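Local coordinates for protein yhhW (Escherichia coli, PDB 1TQ5), which cleaves the flavonol quercetin with molecular oxygen in vitro as a metal-dependent dioxygenase of the bicupin pirin family, its physiological role being unknown, at residues A[141-144]-A[149-152]; A[161-166]-A[173-178]; A[127-132]-A[155-160]; A[22-27]-A[182-187]. One frame throughout, in Å; residues are numbered along the deposited sequence.

Interaction 1: residues A[141-144]-A[149-152]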
loop_
_atom_site.group_PDB
_atom_site.type_symbol
_atom_site.label_atom_id
_atom_site.label_comp_id
_atom_site.label_asym_id
_atom_site.label_seq_id
_atom_site.Cartn_x
_atom_site.Cartn_y
_atom_site.Cartn_z
ATOM N N LYS A 141 -2.095 -13.493 9.665
ATOM C CA LYS A 141 -1.242 -13.081 8.555
ATOM C C LYS A 141 -1.907 -13.471 7.235
ATOM O O LYS A 141 -1.833 -14.623 6.803
ATOM C CB LYS A 141 0.120 -13.765 8.686
ATOM C CG LYS A 141 1.165 -13.334 7.678
ATOM C CD LYS A 141 2.473 -14.065 7.952
ATOM C CE LYS A 141 3.587 -13.598 7.032
ATOM N NZ LYS A 141 4.889 -14.251 7.361
ATOM N N GLN A 142 -2.557 -12.500 6.603
ATOM C CA GLN A 142 -3.266 -12.727 5.348
ATOM C C GLN A 142 -2.492 -12.248 4.124
ATOM O O GLN A 142 -2.004 -11.121 4.090
ATOM C CB GLN A 142 -4.625 -12.028 5.407
ATOM C CG GLN A 142 -5.477 -12.208 4.173
ATOM C CD GLN A 142 -6.811 -11.498 4.295
ATOM O OE1 GLN A 142 -6.876 -10.267 4.302
ATOM N NE2 GLN A 142 -7.885 -12.273 4.401
ATOM N N LEU A 143 -2.396 -13.110 3.116
ATOM C CA LEU A 143 -1.686 -12.791 1.881
ATOM C C LEU A 143 -2.597 -12.017 0.926
ATOM O O LEU A 143 -3.648 -12.513 0.520
ATOM C CB LEU A 143 -1.211 -14.084 1.220
ATOM C CG LEU A 143 -0.322 -13.980 -0.017
ATOM C CD1 LEU A 143 0.972 -13.248 0.329
ATOM C CD2 LEU A 143 -0.024 -15.380 -0.531
ATOM N N VAL A 144 -2.186 -10.805 0.565
ATOM C CA VAL A 144 -2.980 -9.956 -0.322
ATOM C C VAL A 144 -2.493 -9.971 -1.767
ATOM O O VAL A 144 -3.298 -10.059 -2.698
ATOM C CB VAL A 144 -2.995 -8.500 0.191
ATOM C CG1 VAL A 144 -3.796 -7.617 -0.754
ATOM C CG2 VAL A 144 -3.598 -8.454 1.591
ATOM N N ALA A 149 -0.277 -15.485 -7.263
ATOM C CA ALA A 149 -1.635 -15.399 -6.742
ATOM C C ALA A 149 -2.009 -16.622 -5.914
ATOM O O ALA A 149 -3.151 -17.079 -5.943
ATOM C CB ALA A 149 -2.624 -15.219 -7.890
ATOM N N ARG A 150 -1.044 -17.146 -5.165
ATOM C CA ARG A 150 -1.277 -18.320 -4.334
ATOM C C ARG A 150 -2.101 -17.984 -3.101
ATOM O O ARG A 150 -2.235 -16.820 -2.725
ATOM C CB ARG A 150 0.056 -18.925 -3.884
ATOM C CG ARG A 150 0.810 -18.078 -2.860
ATOM C CD ARG A 150 2.236 -18.582 -2.662
ATOM N NE ARG A 150 3.011 -17.740 -1.751
ATOM C CZ ARG A 150 2.853 -17.716 -0.431
ATOM N NH1 ARG A 150 1.946 -18.494 0.146
ATOM N NH2 ARG A 150 3.600 -16.914 0.319
ATOM N N ASP A 151 -2.638 -19.028 -2.478
ATOM C CA ASP A 151 -3.431 -18.916 -1.258
ATOM C C ASP A 151 -4.499 -17.834 -1.248
ATOM O O ASP A 151 -4.679 -17.144 -0.244
ATOM C CB ASP A 151 -2.502 -18.719 -0.060
ATOM C CG ASP A 151 -1.574 -19.899 0.155
ATOM O OD1 ASP A 151 -2.064 -20.992 0.512
ATOM O OD2 ASP A 151 -0.352 -19.735 -0.043
ATOM N N GLY A 152 -5.209 -17.684 -2.357
ATOM C CA GLY A 152 -6.273 -16.698 -2.414
ATOM C C GLY A 152 -5.860 -15.240 -2.514
ATOM O O GLY A 152 -6.687 -14.348 -2.313
#

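Interaction 2: residues A[161-166]-A[173-178]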
loop_
_atom_site.group_PDB
_atom_site.type_symbol
_atom_site.label_atom_id
_atom_site.label_comp_id
_atom_site.label_asym_id
_atom_site.label_seq_id
_atom_site.Cartn_x
_atom_site.Cartn_y
_atom_site.Cartn_z
ATOM N N GLU A 161 5.590 -10.000 -2.287
ATOM C CA GLU A 161 4.428 -10.460 -1.544
ATOM C C GLU A 161 3.989 -9.352 -0.593
ATOM O O GLU A 161 4.822 -8.635 -0.038
ATOM C CB GLU A 161 4.763 -11.703 -0.726
ATOM C CG GLU A 161 5.212 -12.896 -1.537
ATOM C CD GLU A 161 5.398 -14.120 -0.669
ATOM O OE1 GLU A 161 6.061 -13.998 0.385
ATOM O OE2 GLU A 161 4.888 -15.199 -1.036
ATOM N N LEU A 162 2.681 -9.218 -0.413
ATOM C CA LEU A 162 2.114 -8.221 0.483
ATOM C C LEU A 162 1.161 -8.930 1.434
ATOM O O LEU A 162 0.293 -9.691 1.008
ATOM C CB LEU A 162 1.343 -7.148 -0.299
ATOM C CG LEU A 162 0.553 -6.125 0.536
ATOM C CD1 LEU A 162 1.499 -5.327 1.438
ATOM C CD2 LEU A 162 -0.218 -5.186 -0.394
ATOM N N TYR A 163 1.339 -8.685 2.724
ATOM C CA TYR A 163 0.498 -9.286 3.745
ATOM C C TYR A 163 -0.205 -8.205 4.550
ATOM O O TYR A 163 0.346 -7.123 4.765
ATOM C CB TYR A 163 1.340 -10.104 4.723
ATOM C CG TYR A 163 2.103 -11.257 4.126
ATOM C CD1 TYR A 163 1.600 -12.555 4.192
ATOM C CD2 TYR A 163 3.340 -11.057 3.517
ATOM C CE1 TYR A 163 2.314 -13.627 3.670
ATOM C CE2 TYR A 163 4.062 -12.120 2.990
ATOM C CZ TYR A 163 3.542 -13.403 3.071
ATOM O OH TYR A 163 4.252 -14.462 2.547
ATOM N N ARG A 164 -1.432 -8.494 4.968
ATOM C CA ARG A 164 -2.171 -7.596 5.840
ATOM C C ARG A 164 -2.117 -8.384 7.146
ATOM O O ARG A 164 -2.633 -9.497 7.228
ATOM C CB ARG A 164 -3.620 -7.413 5.393
ATOM C CG ARG A 164 -4.431 -6.619 6.407
ATOM C CD ARG A 164 -5.796 -6.207 5.879
ATOM N NE ARG A 164 -6.620 -7.335 5.453
ATOM C CZ ARG A 164 -7.875 -7.213 5.032
ATOM N NH1 ARG A 164 -8.559 -8.286 4.658
ATOM N NH2 ARG A 164 -8.450 -6.016 4.987
ATOM N N TRP A 165 -1.474 -7.808 8.155
ATOM C CA TRP A 165 -1.290 -8.478 9.433
ATOM C C TRP A 165 -2.071 -7.822 10.569
ATOM O O TRP A 165 -1.756 -6.706 10.987
ATOM C CB TRP A 165 0.203 -8.467 9.776
ATOM C CG TRP A 165 0.711 -9.699 10.454
ATOM C CD1 TRP A 165 0.051 -10.470 11.368
ATOM C CD2 TRP A 165 2.009 -10.279 10.301
ATOM N NE1 TRP A 165 0.859 -11.496 11.794
ATOM C CE2 TRP A 165 2.068 -11.403 11.156
ATOM C CE3 TRP A 165 3.132 -9.960 9.526
ATOM C CZ2 TRP A 165 3.206 -12.210 11.255
ATOM C CZ3 TRP A 165 4.264 -10.763 9.625
ATOM C CH2 TRP A 165 4.290 -11.876 10.484
ATOM N N ALA A 166 -3.091 -8.512 11.067
ATOM C CA ALA A 166 -3.876 -7.986 12.177
ATOM C C ALA A 166 -3.341 -8.631 13.452
ATOM O O ALA A 166 -3.243 -9.853 13.539
ATOM C CB ALA A 166 -5.355 -8.315 11.992
ATOM N N SER A 173 4.667 -12.174 16.409
ATOM C CA SER A 173 4.959 -13.119 15.341
ATOM C C SER A 173 6.311 -12.834 14.711
ATOM O O SER A 173 7.022 -11.922 15.130
ATOM C CB SER A 173 3.866 -13.083 14.275
ATOM O OG SER A 173 2.700 -13.747 14.725
ATOM N N VAL A 174 6.657 -13.629 13.704
ATOM C CA VAL A 174 7.930 -13.493 13.005
ATOM C C VAL A 174 7.779 -13.869 11.535
ATOM O O VAL A 174 7.026 -14.781 11.197
ATOM C CB VAL A 174 9.010 -14.421 13.623
ATOM C CG1 VAL A 174 10.324 -14.270 12.869
ATOM C CG2 VAL A 174 9.201 -14.104 15.097
ATOM N N HIS A 175 8.497 -13.158 10.672
ATOM C CA HIS A 175 8.483 -13.424 9.234
ATOM C C HIS A 175 9.939 -13.619 8.810
ATOM O O HIS A 175 10.770 -12.733 9.007
ATOM C CB HIS A 175 7.873 -12.244 8.471
ATOM C CG HIS A 175 7.709 -12.494 7.003
ATOM N ND1 HIS A 175 7.558 -11.476 6.086
ATOM C CD2 HIS A 175 7.660 -13.647 6.295
ATOM C CE1 HIS A 175 7.425 -11.990 4.877
ATOM N NE2 HIS A 175 7.483 -13.306 4.976
ATOM N N GLN A 176 10.240 -14.778 8.228
ATOM C CA GLN A 176 11.598 -15.109 7.800
ATOM C C GLN A 176 12.279 -14.066 6.915
ATOM O O GLN A 176 12.727 -13.032 7.412
ATOM C CB GLN A 176 11.607 -16.471 7.097
ATOM C CG GLN A 176 11.165 -17.630 7.989
ATOM C CD GLN A 176 12.111 -17.879 9.154
ATOM O OE1 GLN A 176 12.420 -16.971 9.927
ATOM N NE2 GLN A 176 12.568 -19.120 9.288
ATOM N N ILE A 177 12.366 -14.345 5.615
ATOM C CA ILE A 177 13.007 -13.459 4.635
ATOM C C ILE A 177 14.470 -13.843 4.455
ATOM O O ILE A 177 15.236 -13.870 5.417
ATOM C CB ILE A 177 12.945 -11.976 5.065
ATOM C CG1 ILE A 177 11.490 -11.561 5.278
ATOM C CG2 ILE A 177 13.586 -11.091 4.002
ATOM C CD1 ILE A 177 11.353 -10.331 6.118
ATOM N N ALA A 178 14.860 -14.129 3.219
ATOM C CA ALA A 178 16.235 -14.525 2.935
ATOM C C ALA A 178 16.932 -13.591 1.952
ATOM O O ALA A 178 16.406 -12.533 1.597
ATOM C CB ALA A 178 16.258 -15.951 2.397
#

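Interaction 3: residues A[127-132]-A[155-160]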
loop_
_atom_site.group_PDB
_atom_site.type_symbol
_atom_site.label_atom_id
_atom_site.label_comp_id
_atom_site.label_asym_id
_atom_site.label_seq_id
_atom_site.Cartn_x
_atom_site.Cartn_y
_atom_site.Cartn_z
ATOM N N THR A 127 -0.180 -6.696 -20.507
ATOM C CA THR A 127 -1.546 -6.395 -20.903
ATOM C C THR A 127 -2.373 -5.856 -19.732
ATOM O O THR A 127 -2.406 -6.449 -18.654
ATOM C CB THR A 127 -2.232 -7.648 -21.479
ATOM O OG1 THR A 127 -3.623 -7.380 -21.695
ATOM C CG2 THR A 127 -2.074 -8.820 -20.527
ATOM N N PRO A 128 -3.053 -4.718 -19.937
ATOM C CA PRO A 128 -3.888 -4.073 -18.918
ATOM C C PRO A 128 -4.880 -5.030 -18.267
ATOM O O PRO A 128 -5.559 -5.791 -18.953
ATOM C CB PRO A 128 -4.588 -2.971 -19.703
ATOM C CG PRO A 128 -3.560 -2.593 -20.728
ATOM C CD PRO A 128 -3.068 -3.942 -21.191
ATOM N N ARG A 129 -4.967 -4.984 -16.941
ATOM C CA ARG A 129 -5.884 -5.852 -16.212
ATOM C C ARG A 129 -6.382 -5.182 -14.941
ATOM O O ARG A 129 -5.696 -4.342 -14.355
ATOM C CB ARG A 129 -5.195 -7.165 -15.854
ATOM C CG ARG A 129 -3.970 -6.978 -14.988
ATOM C CD ARG A 129 -4.131 -7.637 -13.631
ATOM N NE ARG A 129 -3.043 -7.251 -12.740
ATOM C CZ ARG A 129 -2.807 -7.798 -11.553
ATOM N NH1 ARG A 129 -3.585 -8.772 -11.097
ATOM N NH2 ARG A 129 -1.785 -7.366 -10.826
ATOM N N TYR A 130 -7.586 -5.554 -14.522
ATOM C CA TYR A 130 -8.173 -5.000 -13.316
ATOM C C TYR A 130 -8.816 -6.087 -12.479
ATOM O O TYR A 130 -9.701 -6.806 -12.947
ATOM C CB TYR A 130 -9.233 -3.952 -13.643
ATOM C CG TYR A 130 -9.930 -3.447 -12.401
ATOM C CD1 TYR A 130 -9.259 -2.629 -11.492
ATOM C CD2 TYR A 130 -11.234 -3.845 -12.096
ATOM C CE1 TYR A 130 -9.862 -2.222 -10.309
ATOM C CE2 TYR A 130 -11.847 -3.445 -10.914
ATOM C CZ TYR A 130 -11.152 -2.634 -10.023
ATOM O OH TYR A 130 -11.737 -2.247 -8.840
ATOM N N GLU A 131 -8.375 -6.198 -11.233
ATOM C CA GLU A 131 -8.922 -7.193 -10.333
ATOM C C GLU A 131 -9.288 -6.594 -8.985
ATOM O O GLU A 131 -8.696 -5.609 -8.532
ATOM C CB GLU A 131 -7.931 -8.343 -10.143
ATOM C CG GLU A 131 -7.720 -9.170 -11.394
ATOM C CD GLU A 131 -6.930 -10.431 -11.122
ATOM O OE1 GLU A 131 -7.437 -11.300 -10.380
ATOM O OE2 GLU A 131 -5.804 -10.548 -11.646
ATOM N N GLN A 132 -10.283 -7.195 -8.354
ATOM C CA GLN A 132 -10.749 -6.740 -7.056
ATOM C C GLN A 132 -11.095 -7.998 -6.289
ATOM O O GLN A 132 -11.576 -8.967 -6.878
ATOM C CB GLN A 132 -11.988 -5.860 -7.234
ATOM C CG GLN A 132 -12.369 -5.012 -6.030
ATOM C CD GLN A 132 -13.073 -5.795 -4.935
ATOM O OE1 GLN A 132 -14.057 -6.494 -5.188
ATOM N NE2 GLN A 132 -12.578 -5.669 -3.707
ATOM N N LYS A 155 -2.948 -11.487 -7.916
ATOM C CA LYS A 155 -1.678 -11.525 -8.630
ATOM C C LYS A 155 -1.068 -10.145 -8.807
ATOM O O LYS A 155 -1.768 -9.157 -9.021
ATOM C CB LYS A 155 -1.838 -12.177 -10.007
ATOM C CG LYS A 155 -0.546 -12.161 -10.821
ATOM C CD LYS A 155 -0.568 -13.151 -11.973
ATOM C CE LYS A 155 -0.477 -14.584 -11.471
ATOM N NZ LYS A 155 -0.492 -15.573 -12.592
ATOM N N VAL A 156 0.252 -10.087 -8.702
ATOM C CA VAL A 156 0.983 -8.846 -8.886
ATOM C C VAL A 156 2.137 -9.216 -9.808
ATOM O O VAL A 156 2.778 -10.247 -9.620
ATOM C CB VAL A 156 1.503 -8.274 -7.527
ATOM C CG1 VAL A 156 2.532 -9.202 -6.911
ATOM C CG2 VAL A 156 2.080 -6.881 -7.737
ATOM N N HIS A 157 2.374 -8.393 -10.826
ATOM C CA HIS A 157 3.442 -8.644 -11.790
ATOM C C HIS A 157 4.793 -8.154 -11.283
ATOM O O HIS A 157 5.435 -7.301 -11.897
ATOM C CB HIS A 157 3.107 -7.967 -13.120
ATOM C CG HIS A 157 1.878 -8.512 -13.776
ATOM N ND1 HIS A 157 1.809 -9.795 -14.277
ATOM C CD2 HIS A 157 0.666 -7.955 -14.002
ATOM C CE1 HIS A 157 0.607 -10.004 -14.782
ATOM N NE2 HIS A 157 -0.106 -8.903 -14.628
ATOM N N GLN A 158 5.220 -8.708 -10.156
ATOM C CA GLN A 158 6.486 -8.335 -9.549
ATOM C C GLN A 158 6.827 -9.398 -8.516
ATOM O O GLN A 158 5.934 -9.972 -7.892
ATOM C CB GLN A 158 6.352 -6.949 -8.898
ATOM C CG GLN A 158 7.589 -6.413 -8.188
ATOM C CD GLN A 158 8.860 -6.567 -9.002
ATOM O OE1 GLN A 158 9.491 -7.623 -8.989
ATOM N NE2 GLN A 158 9.237 -5.517 -9.719
ATOM N N ASP A 159 8.114 -9.682 -8.361
ATOM C CA ASP A 159 8.563 -10.681 -7.398
ATOM C C ASP A 159 8.387 -10.122 -5.989
ATOM O O ASP A 159 9.365 -9.844 -5.297
ATOM C CB ASP A 159 10.039 -11.016 -7.635
ATOM C CG ASP A 159 10.550 -12.100 -6.701
ATOM O OD1 ASP A 159 11.780 -12.172 -6.483
ATOM O OD2 ASP A 159 9.723 -12.889 -6.195
HETATM N N MSE A 160 7.140 -9.949 -5.567
HETATM C CA MSE A 160 6.880 -9.410 -4.238
HETATM C C MSE A 160 5.607 -9.959 -3.614
HETATM O O MSE A 160 4.670 -10.338 -4.311
HETATM C CB MSE A 160 6.790 -7.876 -4.299
HETATM C CG MSE A 160 5.498 -7.326 -4.908
HETATM SE SE MSE A 160 4.091 -7.300 -3.751
HETATM C CE MSE A 160 4.462 -5.778 -2.848
HETATM O O HOH W 1 -5.283 -12.395 -9.451
#

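Interaction 4: residues A[22-27]-A[182-187]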
loop_
_atom_site.group_PDB
_atom_site.type_symbol
_atom_site.label_atom_id
_atom_site.label_comp_id
_atom_site.label_asym_id
_atom_site.label_seq_id
_atom_site.Cartn_x
_atom_site.Cartn_y
_atom_site.Cartn_z
ATOM N N HIS A 22 2.479 11.809 1.499
ATOM C CA HIS A 22 3.344 10.994 0.647
ATOM C C HIS A 22 4.484 10.351 1.402
ATOM O O HIS A 22 5.291 11.043 2.031
ATOM C CB HIS A 22 3.947 11.858 -0.461
ATOM C CG HIS A 22 2.932 12.603 -1.265
ATOM N ND1 HIS A 22 1.999 11.968 -2.054
ATOM C CD2 HIS A 22 2.693 13.930 -1.387
ATOM C CE1 HIS A 22 1.225 12.872 -2.627
ATOM N NE2 HIS A 22 1.626 14.069 -2.239
ATOM N N THR A 23 4.576 9.029 1.324
ATOM C CA THR A 23 5.659 8.335 1.999
ATOM C C THR A 23 6.973 8.515 1.236
ATOM O O THR A 23 8.037 8.611 1.848
ATOM C CB THR A 23 5.361 6.837 2.141
ATOM O OG1 THR A 23 4.273 6.656 3.057
ATOM C CG2 THR A 23 6.586 6.095 2.652
ATOM N N PHE A 24 6.886 8.552 -0.094
ATOM C CA PHE A 24 8.059 8.709 -0.961
ATOM C C PHE A 24 7.866 9.892 -1.899
ATOM O O PHE A 24 6.743 10.367 -2.096
ATOM C CB PHE A 24 8.272 7.471 -1.846
ATOM C CG PHE A 24 8.371 6.179 -1.090
ATOM C CD1 PHE A 24 9.502 5.878 -0.347
ATOM C CD2 PHE A 24 7.318 5.272 -1.108
ATOM C CE1 PHE A 24 9.590 4.695 0.371
ATOM C CE2 PHE A 24 7.392 4.085 -0.392
ATOM C CZ PHE A 24 8.534 3.797 0.351
ATOM N N SER A 25 8.971 10.345 -2.491
ATOM C CA SER A 25 8.941 11.446 -3.443
ATOM C C SER A 25 7.784 11.188 -4.404
ATOM O O SER A 25 7.673 10.100 -4.983
ATOM C CB SER A 25 10.255 11.506 -4.229
ATOM O OG SER A 25 11.368 11.568 -3.357
ATOM N N PHE A 26 6.920 12.181 -4.565
ATOM C CA PHE A 26 5.766 12.054 -5.445
ATOM C C PHE A 26 5.492 13.379 -6.147
ATOM O O PHE A 26 5.462 14.432 -5.510
ATOM C CB PHE A 26 4.529 11.655 -4.639
ATOM C CG PHE A 26 3.357 11.247 -5.487
ATOM C CD1 PHE A 26 3.331 10.002 -6.105
ATOM C CD2 PHE A 26 2.279 12.104 -5.671
ATOM C CE1 PHE A 26 2.244 9.619 -6.894
ATOM C CE2 PHE A 26 1.187 11.729 -6.461
ATOM C CZ PHE A 26 1.174 10.485 -7.072
ATOM N N ALA A 27 5.291 13.322 -7.457
ATOM C CA ALA A 27 5.008 14.524 -8.234
ATOM C C ALA A 27 6.030 15.614 -7.927
ATOM O O ALA A 27 7.208 15.473 -8.251
ATOM C CB ALA A 27 3.602 15.019 -7.927
ATOM N N ARG A 182 14.274 -7.035 0.815
ATOM C CA ARG A 182 13.943 -5.927 1.689
ATOM C C ARG A 182 12.489 -5.968 2.130
ATOM O O ARG A 182 11.648 -6.582 1.475
ATOM C CB ARG A 182 14.239 -4.613 0.973
ATOM C CG ARG A 182 15.673 -4.511 0.482
ATOM C CD ARG A 182 16.050 -3.075 0.230
ATOM N NE ARG A 182 17.461 -2.927 -0.095
ATOM C CZ ARG A 182 18.068 -1.753 -0.211
ATOM N NH1 ARG A 182 17.381 -0.633 -0.025
ATOM N NH2 ARG A 182 19.359 -1.695 -0.512
ATOM N N VAL A 183 12.202 -5.304 3.243
ATOM C CA VAL A 183 10.852 -5.280 3.780
ATOM C C VAL A 183 10.390 -3.899 4.212
ATOM O O VAL A 183 11.132 -3.148 4.848
ATOM C CB VAL A 183 10.726 -6.216 5.006
ATOM C CG1 VAL A 183 9.368 -6.039 5.667
ATOM C CG2 VAL A 183 10.919 -7.656 4.581
ATOM N N TRP A 184 9.158 -3.566 3.850
ATOM C CA TRP A 184 8.583 -2.306 4.264
ATOM C C TRP A 184 7.341 -2.632 5.057
ATOM O O TRP A 184 6.497 -3.426 4.628
ATOM C CB TRP A 184 8.191 -1.422 3.086
ATOM C CG TRP A 184 7.634 -0.099 3.535
ATOM C CD1 TRP A 184 6.348 0.165 3.933
ATOM C CD2 TRP A 184 8.346 1.137 3.656
ATOM N NE1 TRP A 184 6.219 1.485 4.287
ATOM C CE2 TRP A 184 7.427 2.106 4.128
ATOM C CE3 TRP A 184 9.669 1.524 3.410
ATOM C CZ2 TRP A 184 7.793 3.440 4.356
ATOM C CZ3 TRP A 184 10.030 2.854 3.638
ATOM C CH2 TRP A 184 9.093 3.792 4.103
ATOM N N ILE A 185 7.248 -2.048 6.238
ATOM C CA ILE A 185 6.081 -2.261 7.058
ATOM C C ILE A 185 5.403 -0.918 7.251
ATOM O O ILE A 185 6.020 0.045 7.721
ATOM C CB ILE A 185 6.447 -2.850 8.425
ATOM C CG1 ILE A 185 7.005 -4.265 8.233
ATOM C CG2 ILE A 185 5.213 -2.848 9.330
ATOM C CD1 ILE A 185 7.437 -4.938 9.506
ATOM N N GLN A 186 4.131 -0.865 6.873
ATOM C CA GLN A 186 3.327 0.338 7.005
ATOM C C GLN A 186 2.275 0.040 8.068
ATOM O O GLN A 186 1.484 -0.900 7.918
ATOM C CB GLN A 186 2.632 0.653 5.681
ATOM C CG GLN A 186 1.875 1.985 5.660
ATOM C CD GLN A 186 2.786 3.178 5.889
ATOM O OE1 GLN A 186 3.990 3.124 5.611
ATOM N NE2 GLN A 186 2.214 4.268 6.394
ATOM N N VAL A 187 2.275 0.819 9.145
ATOM C CA VAL A 187 1.298 0.611 10.201
ATOM C C VAL A 187 -0.003 1.319 9.811
ATOM O O VAL A 187 -0.070 2.550 9.779
ATOM C CB VAL A 187 1.788 1.169 11.553
ATOM C CG1 VAL A 187 0.778 0.815 12.653
ATOM C CG2 VAL A 187 3.163 0.592 11.900
HETATM O O HOH W 2 5.270 5.419 5.355
#

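Interaction 1: residues A[141-144]-A[149-152]
Leu143, on strand 141-146 of the C-terminal cupin domain, presses one methyl group into the bend of Arg150, which lies in the loop leading on to the short strand 154-155. A single branch does the work. CD2 of Leu143 stands 3.4 Å from the carbonyl O of Arg150 and 3.7 Å from its CG, and it also sits over the centre of one guanidinium face, with CZ of Arg150 3.7 Å away. The arginine therefore curls round the methyl, meeting it with its backbone, its aliphatic start and its flat end. The chain leaves the backbone with CG between N and the carbonyl carbon (chi1 71°) and runs extended to NE; a turn at the last torsion (chi4 74°) then brings the planar face onto CD2. Asp151 adds a looser touch, its CB lying 4.2 Å from CD2 of Leu143.

Charges hold the guanidinium in place. OD2 of Asp151 lies in its plane, at the edge, where NH1 of Arg150 makes a 2.6 Å salt bridge to it; the hydrogen bond within that pair is bent and weak. NH2 of Arg150 forms a second salt bridge, to Glu161 on the neighbouring strand 161-167. Leu143 itself is buried and also packs on Tyr163, whereas Arg150 and Asp151 lie at the surface, so the loop lays a polar cover over an apolar side chain. Further out, the backbone of Val144 pairs with Leu162 and with Leu154 in the sheet. Close to CD2 of Leu143, the carbonyl O of Arg150 is hydrogen-bonded to OG of Ser153.

Interaction 2: residues A[161-166]-A[173-178]
The two facing sheets of the C-terminal cupin sandwich meet here: strand 161-167 belongs to the larger sheet and strand 172-175 to the smaller, and the axes of their short segments run nearly antiparallel and approach to 10.9 Å. At that spacing no backbone hydrogen bond joins them, and side chains fill the gap. Trp165 reaches across with its six-membered ring. Its CZ2 comes within 3.2 Å of CB of Ser173, a tight approach, while its edge, near the ring plane, meets the carbonyl O of Val174 (4.1 Å from CH2) and CB of His175 (4.1 Å from CZ3). His175 has CG anti to its backbone N (chi1 -175°), which sends the imidazole along the gap to Tyr163. There CE1 of His175 lies 3.9 Å from CE2 of Tyr163, and the two planes meet obliquely at 70°. CG1 of Ile177 covers the centre of one imidazole face. Lys141 reaches the same aromatic cluster from strand 141-146, forming a cation-pi contact with Tyr163. The tyrosine hydroxyl is tied down within its own strand: OH of Tyr163 donates to OE1 of Glu161 at 2.9 Å, arriving from above the carboxylate plane, 61° out of it.

Interaction 3: residues A[127-132]-A[155-160]
Arg129, on strand 129-133, grips the carbonyl oxygen of Lys155 end-on with both terminal nitrogens, NH1 at 2.8 Å and NH2 at 2.5 Å from Lys155 O. This forked pair is the tight part of the contact. The oxygen lies close to the guanidinium plane, yet both nitrogens reach it from the same face of its carbonyl, well above that plane. A bend at chi2 (117°) swings the arginine chain across to the loop. The group is fixed further by OE2 of Glu131, in the guanidinium plane 2.9 Å from NH1 of Arg129 in a salt bridge, and by Glu63 and Ser94, which take NH2 and NE. His157 is packed less closely: its NE2 lies over one face of the guanidinium, 3.9 Å from NE of Arg129, with the ring plane turned well away from parallel.

The other side is looser. A water joins the segments, donating to OE1 of Glu131 (2.6 Å) and accepting from N of Lys155 (2.9 Å), while the lysine side chain, partly exposed, leads away from the contact.

Strand 129-133 is an outermost strand of the N-terminal domain's large sheet, where Arg129 and Glu131 pair with Ser94 and Ile92 of strand 90-94. Residues 155-160 run from the end of strand 154-155 toward strand 161-167 of the C-terminal cupin, and Glu63 of strand 63-70 binds both NH2 of Arg129 and N of His157 at this junction.

Interaction 4: residues A[22-27]-A[182-187]
The indole of Trp184 receives the edge of Phe24 on one face: CZ of Phe24 lies 3.7 Å above the ring plane, offset toward the rim. This is an edge-to-face pair, with 4.9 Å between the centroids of the phenyl and the six-membered ring and 57° between the planes. One face of Phe24 is in turn covered over its centre by CG2 of Thr23, the residue before it. The same methyl touches the tryptophan, 3.4 Å from CZ2 of Trp184, so it fills the angle where the two rings meet. In the indole plane, at the edge, lie CB of Gln186 and a water.

On strand 182-187 the first torsion of Trp184 (chi1 -178°) turns the indole away from the backbone N, and it comes from the opposite direction to Thr23 and Phe24, which rise from the loop after strand 18-22. Its rotation is set by its own strand: NE1 of Trp184 donates to OE1 of Gln186 at 3.1 Å, nearly straight at 164° and in the planes of both groups. The in-plane water also donates to OE1 of Gln186, 2.6 Å from it, and lies 2.8 Å from OG1 of Thr23, bridging the segments. NE2 of Gln186 is hydrogen-bonded to OH of Tyr115.

The contact joins the N-terminal domain to the C-terminal cupin, two similar domains set face to face. Leu40 packs on Trp184, and Ile43 on Phe24. All four touching residues are buried, so this interface is mainly apolar and aromatic, while one amide oxygen, satisfied by both indole and water, gathers its polar groups and orients the tryptophan.

Interactions 1 and 2 lie side by side on neighbouring strands of one sheet, their centres 11 Å apart, and are joined by the salt bridge from Arg150 NH2 to Glu161 OE2 (2.5 Å). Interaction 2 touches interaction 4 through the side chains of Ile177 and Val183, and interaction 1 meets interaction 3 where Ala149 CB lies 3.7 Å from Lys155 N. Interactions 3 and 4, with centres 19 Å apart, both join the two cupin domains and do not touch. None contains His57, His59, His101 or Glu103 of the metal site; the side chain of Arg129 is about 12 Å from that of His59, and that of Phe24 about 6 Å from a bound cadmium ion.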